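Local coordinates for protein transcriptional regulator, TetR family (Marinobacter aquaeolei, PDB 3NNR) that probably binds DNA through an N-terminal helix-turn-helix domain and regulates transcription, as other members of its family do, at residues T6-F18 and H30-L42. Residues are numbered along the deposited sequence; the frame is centred on the assembly and turned at random. Where two conformers were deposited one is given.
Sequences TRDKILLSSLELF and HIAAHLAISPGNL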
loop_
_atom_site.group_PDB
_atom_site.type_symbol
_atom_site.label_atom_id
_atom_site.label_comp_id
_atom_site.label_asym_id
_atom_site.label_seq_id
_atom_site.Cartn_x
_atom_site.Cartn_y
_atom_site.Cartn_z
ATOM N N THR A 6 -9.527 28.231 -19.563
ATOM C CA THR A 6 -8.214 27.670 -19.954
ATOM C C THR A 6 -7.501 26.952 -18.786
ATOM O O THR A 6 -6.955 25.877 -18.961
ATOM C CB THR A 6 -7.265 28.781 -20.517
ATOM O OG1 THR A 6 -7.864 29.416 -21.655
ATOM C CG2 THR A 6 -5.915 28.222 -20.933
ATOM N N ARG A 7 -7.526 27.585 -17.617
ATOM C CA ARG A 7 -6.965 27.061 -16.376
ATOM C C ARG A 7 -7.577 25.715 -15.968
ATOM O O ARG A 7 -6.868 24.803 -15.523
ATOM C CB ARG A 7 -7.253 28.065 -15.251
ATOM C CG ARG A 7 -6.666 27.721 -13.891
ATOM C CD ARG A 7 -7.307 28.501 -12.772
ATOM N NE ARG A 7 -6.664 28.120 -11.515
ATOM C CZ ARG A 7 -5.467 28.579 -11.100
ATOM N NH1 ARG A 7 -4.725 29.454 -11.823
ATOM N NH2 ARG A 7 -4.985 28.159 -9.940
ATOM N N ASP A 8 -8.901 25.623 -16.049
ATOM C CA ASP A 8 -9.609 24.387 -15.665
ATOM C C ASP A 8 -9.278 23.236 -16.637
ATOM O O ASP A 8 -9.169 22.100 -16.196
ATOM C CB ASP A 8 -11.114 24.635 -15.510
ATOM C CG ASP A 8 -11.452 25.537 -14.315
ATOM O OD1 ASP A 8 -10.857 25.374 -13.214
ATOM O OD2 ASP A 8 -12.343 26.398 -14.474
ATOM N N LYS A 9 -9.103 23.548 -17.924
ATOM C CA LYS A 9 -8.658 22.583 -18.912
ATOM C C LYS A 9 -7.273 22.082 -18.518
ATOM O O LYS A 9 -7.036 20.854 -18.516
ATOM C CB LYS A 9 -8.583 23.153 -20.337
ATOM C CG LYS A 9 -9.899 23.396 -21.064
ATOM C CD LYS A 9 -9.619 23.917 -22.507
ATOM C CE LYS A 9 -10.911 24.193 -23.296
ATOM N NZ LYS A 9 -10.660 24.894 -24.603
ATOM N N ILE A 10 -6.378 23.012 -18.160
ATOM C CA ILE A 10 -5.028 22.641 -17.766
ATOM C C ILE A 10 -5.049 21.624 -16.619
ATOM O O ILE A 10 -4.302 20.653 -16.679
ATOM C CB ILE A 10 -4.118 23.856 -17.384
ATOM C CG1 ILE A 10 -3.866 24.776 -18.582
ATOM C CG2 ILE A 10 -2.740 23.351 -16.871
ATOM C CD1 ILE A 10 -3.433 26.158 -18.183
ATOM N N LEU A 11 -5.874 21.858 -15.592
ATOM C CA LEU A 11 -5.977 20.928 -14.449
ATOM C C LEU A 11 -6.605 19.598 -14.900
ATOM O O LEU A 11 -6.122 18.550 -14.541
ATOM C CB LEU A 11 -6.793 21.531 -13.298
ATOM C CG LEU A 11 -6.216 22.687 -12.462
ATOM C CD1 LEU A 11 -7.328 23.409 -11.678
ATOM C CD2 LEU A 11 -5.125 22.171 -11.515
ATOM N N LEU A 12 -7.643 19.656 -15.725
ATOM C CA LEU A 12 -8.340 18.446 -16.204
ATOM C C LEU A 12 -7.413 17.570 -17.083
ATOM O O LEU A 12 -7.310 16.338 -16.880
ATOM C CB LEU A 12 -9.615 18.821 -16.984
ATOM C CG LEU A 12 -10.826 17.876 -16.914
ATOM C CD1 LEU A 12 -11.757 18.177 -18.108
ATOM C CD2 LEU A 12 -10.492 16.362 -16.856
ATOM N N SER A 13 -6.753 18.209 -18.041
ATOM C CA SER A 13 -5.832 17.528 -18.938
ATOM C C SER A 13 -4.578 17.007 -18.243
ATOM O O SER A 13 -4.104 15.923 -18.574
ATOM C CB SER A 13 -5.434 18.413 -20.114
ATOM O OG SER A 13 -6.516 18.559 -21.001
ATOM N N SER A 14 -4.036 17.768 -17.301
ATOM C CA SER A 14 -2.868 17.306 -16.541
ATOM C C SER A 14 -3.210 16.037 -15.783
ATOM O O SER A 14 -2.436 15.068 -15.830
ATOM C CB SER A 14 -2.381 18.354 -15.585
ATOM O OG SER A 14 -1.912 19.440 -16.319
ATOM N N LEU A 15 -4.365 16.023 -15.118
ATOM C CA LEU A 15 -4.849 14.821 -14.414
ATOM C C LEU A 15 -4.923 13.585 -15.348
ATOM O O LEU A 15 -4.477 12.502 -14.965
ATOM C CB LEU A 15 -6.220 15.099 -13.761
ATOM C CG LEU A 15 -6.951 13.952 -13.039
ATOM C CD1 LEU A 15 -6.168 13.481 -11.833
ATOM C CD2 LEU A 15 -8.372 14.400 -12.672
ATOM N N GLU A 16 -5.455 13.782 -16.564
ATOM C CA GLU A 16 -5.608 12.717 -17.589
ATOM C C GLU A 16 -4.249 12.161 -18.007
ATOM O O GLU A 16 -4.063 10.943 -18.078
ATOM C CB GLU A 16 -6.328 13.234 -18.860
ATOM C CG GLU A 16 -6.644 12.151 -19.936
ATOM C CD GLU A 16 -6.894 12.719 -21.333
ATOM O OE1 GLU A 16 -7.413 13.851 -21.459
ATOM O OE2 GLU A 16 -6.568 12.013 -22.311
ATOM N N LEU A 17 -3.312 13.067 -18.305
ATOM C CA LEU A 17 -1.951 12.685 -18.728
ATOM C C LEU A 17 -1.200 12.018 -17.559
ATOM O O LEU A 17 -0.621 10.967 -17.752
ATOM C CB LEU A 17 -1.191 13.880 -19.299
ATOM C CG LEU A 17 -1.676 14.439 -20.647
ATOM C CD1 LEU A 17 -1.082 15.784 -20.862
ATOM C CD2 LEU A 17 -1.362 13.517 -21.846
ATOM N N PHE A 18 -1.289 12.569 -16.342
ATOM C CA PHE A 18 -0.657 11.944 -15.183
ATOM C C PHE A 18 -1.196 10.525 -14.924
ATOM O O PHE A 18 -0.408 9.640 -14.734
ATOM C CB PHE A 18 -0.744 12.777 -13.883
ATOM C CG PHE A 18 -0.089 14.157 -13.944
ATOM C CD1 PHE A 18 0.952 14.472 -14.830
ATOM C CD2 PHE A 18 -0.469 15.128 -13.016
ATOM C CE1 PHE A 18 1.532 15.778 -14.839
ATOM C CE2 PHE A 18 0.111 16.418 -13.003
ATOM C CZ PHE A 18 1.120 16.731 -13.925
ATOM N N HIS A 30 4.650 18.958 -22.393
ATOM C CA HIS A 30 3.695 17.949 -22.880
ATOM C C HIS A 30 2.274 18.453 -22.676
ATOM O O HIS A 30 1.445 18.333 -23.584
ATOM C CB HIS A 30 3.791 16.590 -22.155
ATOM C CG HIS A 30 5.046 15.813 -22.415
ATOM N ND1 HIS A 30 6.095 15.772 -21.526
ATOM C CD2 HIS A 30 5.388 14.982 -23.429
ATOM C CE1 HIS A 30 7.045 14.985 -21.996
ATOM N NE2 HIS A 30 6.643 14.496 -23.152
ATOM N N ILE A 31 2.015 19.034 -21.499
ATOM C CA ILE A 31 0.679 19.496 -21.154
ATOM C C ILE A 31 0.282 20.661 -22.108
ATOM O O ILE A 31 -0.790 20.654 -22.684
ATOM C CB ILE A 31 0.573 19.860 -19.662
ATOM C CG1 ILE A 31 0.887 18.653 -18.760
ATOM C CG2 ILE A 31 -0.853 20.362 -19.342
ATOM C CD1 ILE A 31 1.304 19.079 -17.337
ATOM N N ALA A 32 1.180 21.616 -22.317
ATOM C CA ALA A 32 0.944 22.705 -23.273
ATOM C C ALA A 32 0.669 22.150 -24.678
ATOM O O ALA A 32 -0.283 22.578 -25.326
ATOM C CB ALA A 32 2.126 23.683 -23.305
ATOM N N ALA A 33 1.481 21.185 -25.120
ATOM C CA ALA A 33 1.318 20.581 -26.450
ATOM C C ALA A 33 -0.051 19.893 -26.621
ATOM O O ALA A 33 -0.713 20.097 -27.653
ATOM C CB ALA A 33 2.463 19.617 -26.758
ATOM N N HIS A 34 -0.472 19.132 -25.601
ATOM C CA HIS A 34 -1.767 18.396 -25.584
ATOM C C HIS A 34 -2.903 19.397 -25.734
ATOM O O HIS A 34 -3.759 19.240 -26.602
ATOM C CB HIS A 34 -1.911 17.582 -24.276
ATOM C CG HIS A 34 -3.144 16.712 -24.181
ATOM N ND1 HIS A 34 -3.240 15.473 -24.785
ATOM C CD2 HIS A 34 -4.280 16.858 -23.452
ATOM C CE1 HIS A 34 -4.406 14.927 -24.483
ATOM N NE2 HIS A 34 -5.052 15.742 -23.667
ATOM N N LEU A 35 -2.854 20.456 -24.918
ATOM C CA LEU A 35 -3.864 21.524 -24.965
ATOM C C LEU A 35 -3.747 22.540 -26.103
ATOM O O LEU A 35 -4.641 23.370 -26.233
ATOM C CB LEU A 35 -3.911 22.266 -23.628
ATOM C CG LEU A 35 -4.521 21.535 -22.452
ATOM C CD1 LEU A 35 -4.393 22.459 -21.255
ATOM C CD2 LEU A 35 -5.985 21.198 -22.746
ATOM N N ALA A 36 -2.705 22.461 -26.934
ATOM C CA ALA A 36 -2.495 23.416 -28.055
ATOM C C ALA A 36 -2.422 24.905 -27.590
ATOM O O ALA A 36 -2.991 25.784 -28.229
ATOM C CB ALA A 36 -3.558 23.208 -29.177
ATOM N N ILE A 37 -1.783 25.128 -26.429
ATOM C CA ILE A 37 -1.523 26.439 -25.850
ATOM C C ILE A 37 -0.012 26.554 -25.753
ATOM O O ILE A 37 0.657 25.558 -25.572
ATOM C CB ILE A 37 -2.199 26.673 -24.451
ATOM C CG1 ILE A 37 -1.686 25.729 -23.351
ATOM C CG2 ILE A 37 -3.706 26.551 -24.580
ATOM C CD1 ILE A 37 -2.076 26.190 -21.927
ATOM N N SER A 38 0.531 27.756 -25.884
ATOM C CA SER A 38 1.980 27.922 -25.812
ATOM C C SER A 38 2.507 27.596 -24.402
ATOM O O SER A 38 1.724 27.577 -23.447
ATOM C CB SER A 38 2.367 29.356 -26.143
ATOM O OG SER A 38 1.905 30.215 -25.122
ATOM N N PRO A 39 3.822 27.315 -24.272
ATOM C CA PRO A 39 4.418 27.154 -22.934
ATOM C C PRO A 39 4.162 28.405 -22.057
ATOM O O PRO A 39 3.808 28.297 -20.862
ATOM C CB PRO A 39 5.911 26.982 -23.237
ATOM C CG PRO A 39 5.959 26.426 -24.630
ATOM C CD PRO A 39 4.753 26.911 -25.354
ATOM N N GLY A 40 4.330 29.577 -22.658
ATOM C CA GLY A 40 4.033 30.829 -21.976
ATOM C C GLY A 40 2.608 30.959 -21.453
ATOM O O GLY A 40 2.404 31.523 -20.398
ATOM N N ASN A 41 1.636 30.437 -22.208
ATOM C CA ASN A 41 0.220 30.467 -21.811
ATOM C C ASN A 41 0.038 29.624 -20.562
ATOM O O ASN A 41 -0.629 30.062 -19.650
ATOM C CB ASN A 41 -0.671 30.003 -22.963
ATOM C CG ASN A 41 -2.170 30.300 -22.763
ATOM O OD1 ASN A 41 -2.656 30.513 -21.648
ATOM N ND2 ASN A 41 -2.916 30.307 -23.887
ATOM N N LEU A 42 0.654 28.442 -20.531
ATOM C CA LEU A 42 0.605 27.549 -19.371
ATOM C C LEU A 42 1.313 28.197 -18.176
ATOM O O LEU A 42 0.812 28.127 -17.053
ATOM C CB LEU A 42 1.290 26.197 -19.672
ATOM C CG LEU A 42 0.886 24.977 -18.836
ATOM C CD1 LEU A 42 1.778 23.814 -19.208
ATOM C CD2 LEU A 42 0.969 25.147 -17.365
#
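The helix-turn-helix of this TetR-family domain packs against the domain's first helix: Ile10, Ser14 and Leu17 meet Ile31 there, while Ile10 and Ser13 meet Leu35. Helix 6-18 crosses helix 30-35 at 112°, with the axes 10.0 Å apart. Ile31 is a knob set in a hole made by Ile10, Ser14, Leu17 and Phe18. Ile31 CD1 lies 4.1 Å from Phe18 CZ. Ser14 OG turns back along its own helix and donates to Ile10 O at 2.7 Å. Its chi1 of -65° places OG beside the backbone N, within reach of that carbonyl. The buried hydroxyl can thus lie against the Ile31 methyls with a polar partner of its own. Leu35 crosses Ile10 at about a right angle, and Leu35 CD1 sits 3.6 Å from Ile10 CG1. With an alanine in place of Leu35, both methyls go, which would probably leave a gap beside Ile10 and Ser13. Ile37 CD1, past the Schellman motif at Ala36, touches Ile10 CD1 at 4.0 Å. Leu42 CD2, on the second helix of the motif, probably the recognition helix, reaches Ile10 CG2. At the outer margin Leu17 CD2 lies over one face of the His34 ring, 4.3 Å from its centroid, a CH-pi contact. Ser13 OG lies at that ring's edge. No hydrogen bond joins the two segments, which implies that mainly apolar packing positions the helix-turn-helix on the first helix.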